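Local coordinates for uncharacterized protein DUF849 (Burkholderia xenovorans LB400, PDB 3E02), which binds zinc and probably cleaves beta-keto acids, as a TIM-barrel member of the 3-keto-5-aminohexanoate cleavage family, at residues F169-Y174 with K189-P194; F195-V200 with R223-D228. All blocks are in the same frame, centred on the assembly; numbering follows the deposited sequence. Where two conformers were deposited one is given.

Contact 1: residues F169-Y174 with K189-P194. With EDO (1,2-ethanediol), chain D.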
loop_
_atom_site.group_PDB
_atom_site.type_symbol
_atom_site.label_atom_id
_atom_site.label_comp_id
_atom_site.label_asym_id
_atom_site.label_seq_id
_atom_site.Cartn_x
_atom_site.Cartn_y
_atom_site.Cartn_z
ATOM N N PHE A 169 23.450 -1.091 17.225
ATOM C CA PHE A 169 23.517 -1.377 15.795
ATOM C C PHE A 169 22.667 -0.544 14.874
ATOM O O PHE A 169 21.570 -0.124 15.234
ATOM C CB PHE A 169 23.178 -2.849 15.528
ATOM C CG PHE A 169 24.055 -3.802 16.277
ATOM C CD1 PHE A 169 25.428 -3.866 15.992
ATOM C CD2 PHE A 169 23.532 -4.628 17.266
ATOM C CE1 PHE A 169 26.268 -4.737 16.704
ATOM C CE2 PHE A 169 24.366 -5.506 17.983
ATOM C CZ PHE A 169 25.734 -5.560 17.704
ATOM N N GLU A 170 23.243 -0.285 13.698
ATOM C CA GLU A 170 22.558 0.348 12.571
ATOM C C GLU A 170 22.143 -0.906 11.781
ATOM O O GLU A 170 22.980 -1.512 11.110
ATOM C CB GLU A 170 23.513 1.257 11.766
ATOM C CG GLU A 170 22.932 1.972 10.495
ATOM C CD GLU A 170 24.009 2.486 9.501
ATOM O OE1 GLU A 170 25.201 2.147 9.629
ATOM O OE2 GLU A 170 23.666 3.209 8.535
ATOM N N PHE A 171 20.873 -1.302 11.887
ATOM C CA PHE A 171 20.366 -2.506 11.204
ATOM C C PHE A 171 20.112 -2.206 9.728
ATOM O O PHE A 171 19.158 -1.479 9.409
ATOM C CB PHE A 171 19.088 -3.016 11.883
ATOM C CG PHE A 171 19.262 -3.368 13.331
ATOM C CD1 PHE A 171 19.987 -4.497 13.697
ATOM C CD2 PHE A 171 18.686 -2.584 14.339
ATOM C CE1 PHE A 171 20.158 -4.841 15.048
ATOM C CE2 PHE A 171 18.838 -2.919 15.691
ATOM C CZ PHE A 171 19.581 -4.051 16.049
ATOM N N GLU A 172 20.947 -2.751 8.841
ATOM C CA GLU A 172 20.825 -2.495 7.391
ATOM C C GLU A 172 19.849 -3.499 6.807
ATOM O O GLU A 172 20.129 -4.691 6.800
ATOM C CB GLU A 172 22.144 -2.612 6.626
ATOM C CG GLU A 172 23.368 -2.060 7.291
ATOM C CD GLU A 172 23.256 -0.624 7.693
ATOM O OE1 GLU A 172 22.492 0.142 7.085
ATOM O OE2 GLU A 172 23.982 -0.259 8.619
ATOM N N CYS A 173 18.718 -3.001 6.316
ATOM C CA CYS A 173 17.634 -3.812 5.778
ATOM C C CYS A 173 17.483 -3.493 4.289
ATOM O O CYS A 173 17.027 -2.413 3.935
ATOM C CB CYS A 173 16.357 -3.493 6.560
ATOM S SG CYS A 173 16.478 -3.886 8.347
ATOM N N TYR A 174 17.904 -4.427 3.436
ATOM C CA TYR A 174 17.887 -4.298 1.969
ATOM C C TYR A 174 16.611 -4.818 1.310
ATOM O O TYR A 174 16.474 -4.722 0.102
ATOM C CB TYR A 174 19.057 -5.070 1.345
ATOM C CG TYR A 174 20.411 -4.579 1.739
ATOM C CD1 TYR A 174 20.963 -4.931 2.970
ATOM C CD2 TYR A 174 21.173 -3.782 0.878
ATOM C CE1 TYR A 174 22.216 -4.483 3.361
ATOM C CE2 TYR A 174 22.458 -3.331 1.261
ATOM C CZ TYR A 174 22.964 -3.701 2.507
ATOM O OH TYR A 174 24.209 -3.299 2.923
ATOM N N LYS A 189 15.108 -11.364 22.148
ATOM C CA LYS A 189 15.787 -10.386 23.003
ATOM C C LYS A 189 17.323 -10.331 22.873
ATOM O O LYS A 189 18.021 -9.988 23.832
ATOM C CB LYS A 189 15.291 -10.550 24.458
ATOM C CG LYS A 189 13.820 -10.173 24.592
ATOM C CD LYS A 189 13.210 -10.574 25.917
ATOM C CE LYS A 189 11.868 -9.870 26.145
ATOM N NZ LYS A 189 10.943 -9.945 24.968
ATOM N N LEU A 190 17.839 -10.636 21.678
ATOM C CA LEU A 190 19.279 -10.546 21.412
ATOM C C LEU A 190 19.720 -9.097 21.168
ATOM O O LEU A 190 20.912 -8.788 21.250
ATOM C CB LEU A 190 19.709 -11.482 20.283
ATOM C CG LEU A 190 19.373 -12.974 20.498
ATOM C CD1 LEU A 190 20.120 -13.827 19.478
ATOM C CD2 LEU A 190 19.707 -13.468 21.910
ATOM N N VAL A 191 18.752 -8.234 20.851
ATOM C CA VAL A 191 18.939 -6.785 20.738
ATOM C C VAL A 191 17.767 -6.116 21.478
ATOM O O VAL A 191 16.654 -6.666 21.510
ATOM C CB VAL A 191 19.053 -6.323 19.272
ATOM C CG1 VAL A 191 20.379 -6.804 18.684
ATOM C CG2 VAL A 191 17.854 -6.802 18.441
ATOM N N GLU A 192 18.039 -4.962 22.088
ATOM C CA GLU A 192 17.054 -4.190 22.858
ATOM C C GLU A 192 16.687 -2.900 22.139
ATOM O O GLU A 192 17.491 -2.374 21.378
ATOM C CB GLU A 192 17.629 -3.814 24.228
ATOM C CG GLU A 192 17.957 -4.991 25.156
ATOM C CD GLU A 192 16.739 -5.753 25.693
ATOM O OE1 GLU A 192 15.578 -5.300 25.530
ATOM O OE2 GLU A 192 16.959 -6.823 26.307
ATOM N N PRO A 193 15.466 -2.381 22.364
ATOM C CA PRO A 193 15.116 -1.106 21.741
ATOM C C PRO A 193 15.943 0.068 22.302
ATOM O O PRO A 193 16.543 -0.072 23.372
ATOM C CB PRO A 193 13.629 -0.940 22.056
ATOM C CG PRO A 193 13.325 -1.857 23.126
ATOM C CD PRO A 193 14.346 -2.940 23.143
ATOM N N PRO A 194 16.020 1.195 21.568
ATOM C CA PRO A 194 15.434 1.469 20.254
ATOM C C PRO A 194 16.213 0.793 19.124
ATOM O O PRO A 194 17.441 0.661 19.217
ATOM C CB PRO A 194 15.555 2.989 20.139
ATOM C CG PRO A 194 16.758 3.297 20.894
ATOM C CD PRO A 194 16.771 2.362 22.063
HETATM C C1 EDO D . 25.932 1.223 -0.157
HETATM O O1 EDO D . 25.252 2.142 -1.021
HETATM C C2 EDO D . 24.936 0.190 0.360
HETATM O O2 EDO D . 25.630 -0.923 0.938
HETATM O O HOH W 1 19.635 0.122 17.216
#
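Val-191 meets the rings of Phe-169 and Phe-171. Its CG1 methyl does most of the touching, 3.9 Å from Phe-171 CZ and 4.1 Å from Phe-169 CD2. At both rings it sits at the edge, near the ring plane. Phe-171 and Val-191 come from opposite directions, and the far end of the ring meets the branch point of the valine. Val-191 CB and CG2 are each 4.0 Å from Phe-171 CZ. Phe-171 CG lies beside the backbone N, anti to the carbonyl carbon (chi1 -59°), which sends the CZ end to the valine. Phe-169 has the same turn, but crosses the valine at about a right angle and gives it the CD2 side of its ring. Val-191 carries CG1 beside its backbone N (chi1 -70°), which brings this methyl to both rings. One face of the Phe-171 ring takes Phe-169 CB, 3.6 Å above the plane and toward the rim. Met-159 of helix 152-163 touches both Phe-171 and Val-191. The contact joins strand 168-173 to the loop that leads into the next parallel strand. A water lies between the backbones, 2.8 Å from Phe-169 O and 3.0 Å from Pro-194 O, with more acceptors in reach than it has protons to give. Just past the strand, Tyr-174 OH hydrogen-bonds Asn-113 OD1 and, weakly, an ethanediol. No direct hydrogen bond links the two segments. Their cohesion therefore rests on buried apolar packing, though the water may link the backbones.

Contact 2: residues F195-V200 with R223-D228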
loop_
_atom_site.group_PDB
_atom_site.type_symbol
_atom_site.label_atom_id
_atom_site.label_comp_id
_atom_site.label_asym_id
_atom_site.label_seq_id
_atom_site.Cartn_x
_atom_site.Cartn_y
_atom_site.Cartn_z
ATOM N N PHE A 195 15.507 0.385 18.072
ATOM C CA PHE A 195 16.129 -0.252 16.919
ATOM C C PHE A 195 16.305 0.806 15.861
ATOM O O PHE A 195 15.330 1.415 15.446
ATOM C CB PHE A 195 15.273 -1.396 16.377
ATOM C CG PHE A 195 14.805 -2.331 17.449
ATOM C CD1 PHE A 195 15.736 -3.063 18.185
ATOM C CD2 PHE A 195 13.449 -2.436 17.768
ATOM C CE1 PHE A 195 15.325 -3.921 19.212
ATOM C CE2 PHE A 195 13.021 -3.293 18.804
ATOM C CZ PHE A 195 13.961 -4.032 19.523
ATOM N N PHE A 196 17.538 1.034 15.436
ATOM C CA PHE A 196 17.826 2.008 14.390
ATOM C C PHE A 196 17.827 1.213 13.080
ATOM O O PHE A 196 18.816 0.528 12.780
ATOM C CB PHE A 196 19.149 2.719 14.676
ATOM C CG PHE A 196 19.394 3.905 13.793
ATOM C CD1 PHE A 196 18.608 5.044 13.915
ATOM C CD2 PHE A 196 20.404 3.896 12.841
ATOM C CE1 PHE A 196 18.825 6.155 13.094
ATOM C CE2 PHE A 196 20.627 5.009 12.021
ATOM C CZ PHE A 196 19.832 6.133 12.156
ATOM N N LEU A 197 16.696 1.278 12.360
ATOM C CA LEU A 197 16.473 0.560 11.098
ATOM C C LEU A 197 16.861 1.409 9.907
ATOM O O LEU A 197 16.232 2.452 9.676
ATOM C CB LEU A 197 14.987 0.190 10.908
ATOM C CG LEU A 197 14.222 -0.660 11.894
ATOM C CD1 LEU A 197 12.847 -0.981 11.319
ATOM C CD2 LEU A 197 14.978 -1.920 12.162
ATOM N N GLN A 198 17.863 0.963 9.148
ATOM C CA GLN A 198 18.335 1.651 7.952
ATOM C C GLN A 198 17.845 0.865 6.717
ATOM O O GLN A 198 18.394 -0.209 6.409
ATOM C CB GLN A 198 19.868 1.734 7.978
ATOM C CG GLN A 198 20.518 2.595 6.869
ATOM C CD GLN A 198 20.344 4.069 7.104
ATOM O OE1 GLN A 198 19.681 4.751 6.350
ATOM N NE2 GLN A 198 20.908 4.560 8.186
ATOM N N CYS A 199 16.834 1.390 6.019
ATOM C CA CYS A 199 16.310 0.755 4.807
ATOM C C CYS A 199 17.175 1.192 3.623
ATOM O O CYS A 199 17.432 2.385 3.454
ATOM C CB CYS A 199 14.853 1.101 4.600
ATOM S SG CYS A 199 13.841 0.495 5.983
ATOM N N VAL A 200 17.591 0.227 2.804
ATOM C CA VAL A 200 18.551 0.435 1.713
ATOM C C VAL A 200 17.907 0.144 0.372
ATOM O O VAL A 200 17.502 -0.997 0.112
ATOM C CB VAL A 200 19.779 -0.483 1.904
ATOM C CG1 VAL A 200 20.806 -0.232 0.826
ATOM C CG2 VAL A 200 20.390 -0.287 3.306
ATOM N N ARG A 223 4.183 -2.663 12.049
ATOM C CA ARG A 223 3.506 -3.894 12.461
ATOM C C ARG A 223 4.390 -4.778 13.334
ATOM O O ARG A 223 3.919 -5.317 14.325
ATOM C CB ARG A 223 3.020 -4.677 11.238
ATOM C CG ARG A 223 2.556 -6.101 11.522
ATOM C CD ARG A 223 1.681 -6.635 10.416
ATOM N NE ARG A 223 0.430 -5.873 10.354
ATOM C CZ ARG A 223 -0.641 -6.196 9.631
ATOM N NH1 ARG A 223 -0.681 -7.311 8.882
ATOM N NH2 ARG A 223 -1.711 -5.392 9.690
ATOM N N LEU A 224 5.653 -4.930 12.950
ATOM C CA LEU A 224 6.601 -5.772 13.690
ATOM C C LEU A 224 7.166 -5.145 14.976
ATOM O O LEU A 224 7.362 -5.859 15.954
ATOM C CB LEU A 224 7.771 -6.167 12.769
ATOM C CG LEU A 224 7.436 -7.048 11.559
ATOM C CD1 LEU A 224 8.633 -7.183 10.567
ATOM C CD2 LEU A 224 6.965 -8.417 12.008
ATOM N N PHE A 225 7.441 -3.840 14.957
ATOM C CA PHE A 225 8.149 -3.127 16.055
ATOM C C PHE A 225 7.446 -1.943 16.714
ATOM O O PHE A 225 7.986 -1.388 17.685
ATOM C CB PHE A 225 9.487 -2.600 15.521
ATOM C CG PHE A 225 10.255 -3.608 14.730
ATOM C CD1 PHE A 225 10.786 -4.734 15.352
ATOM C CD2 PHE A 225 10.457 -3.440 13.361
ATOM C CE1 PHE A 225 11.485 -5.683 14.630
ATOM C CE2 PHE A 225 11.163 -4.388 12.632
ATOM C CZ PHE A 225 11.674 -5.511 13.267
ATOM N N GLY A 226 6.292 -1.530 16.197
ATOM C CA GLY A 226 5.512 -0.414 16.773
ATOM C C GLY A 226 6.323 0.855 17.024
ATOM O O GLY A 226 6.948 1.395 16.103
ATOM N N GLN A 227 6.372 1.276 18.286
ATOM C CA GLN A 227 7.088 2.500 18.706
ATOM C C GLN A 227 8.555 2.287 19.151
ATOM O O GLN A 227 9.209 3.234 19.626
ATOM C CB GLN A 227 6.264 3.210 19.796
ATOM C CG GLN A 227 4.923 3.729 19.280
ATOM C CD GLN A 227 5.088 4.837 18.229
ATOM O OE1 GLN A 227 4.720 4.664 17.054
ATOM N NE2 GLN A 227 5.698 5.954 18.634
ATOM N N ASP A 228 9.080 1.073 18.950
ATOM C CA ASP A 228 10.437 0.728 19.365
ATOM C C ASP A 228 11.532 0.966 18.327
ATOM O O ASP A 228 12.658 0.565 18.580
ATOM C CB ASP A 228 10.477 -0.747 19.832
ATOM C CG ASP A 228 9.649 -0.998 21.082
ATOM O OD1 ASP A 228 9.449 -0.060 21.880
ATOM O OD2 ASP A 228 9.239 -2.156 21.291
#
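Phe-195 N donates a hydrogen bond to Asp-228 O, 2.9 Å long and nearly straight (163° at the hydrogen), with the donor in the carbonyl plane. The same carbonyl oxygen lies 3.2 Å from Phe-195 CD2, so the ring rests close beside the bonded backbone. Phe-195 and Asp-228 lie side by side and point the same way. Phe-195 CE2 reaches Asp-228 CB at 3.7 Å, while the carboxylate plane stands 77° from that of the ring. Both segments belong to the beta-alpha-beta unit of strand 195-201, helix 211-225 and strand 229-235, part of the TIM barrel. Gly-226 is the first residue to leave helical backbone angles, with positive phi. A type II' turn from Phe-225 to Asp-228 then leads into the next strand, closed by Asp-228 N to Phe-225 O at 3.0 Å. The CB of Phe-225 is directed toward the strand. Its ring meets that of Phe-195 obliquely, with centroids 5.8 Å apart and planes at 56°. Leu-197 also points at the helix. In one of its two conformers, its CD1 lies 4.0 Å from Phe-225 CD2. Leu-224 CB covers one face of the Phe-225 ring, 3.7 Å above its centre. Val-186 of helix 176-187 touches both Phe-195 and Phe-225. Arg-223, exposed, forms a salt bridge to Glu-212 of a neighbouring subunit.

How the contacts relate
Contact 1 closes before contact 2 opens, and Pro-194 is followed directly by Phe-195. Their centres are about 8 Å apart. Strands 168-173 and 195-201 are parallel neighbours in the barrel sheet, with probable backbone hydrogen bonds from Gln-198 N to Phe-171 O and from Cys-173 N to Gln-198 O. Phe-171 of contact 1 also packs on Phe-195 of contact 2. Both contacts pack on shared residues of helix 176-187 (Val-186, Leu-182), between the barrel strands and that helix. Neither includes a ligand of the zinc site formed by His-50, His-52 and Glu-259. The side chain of Phe-171 is about 13 Å from the metal, and contact 2 lies away from the site.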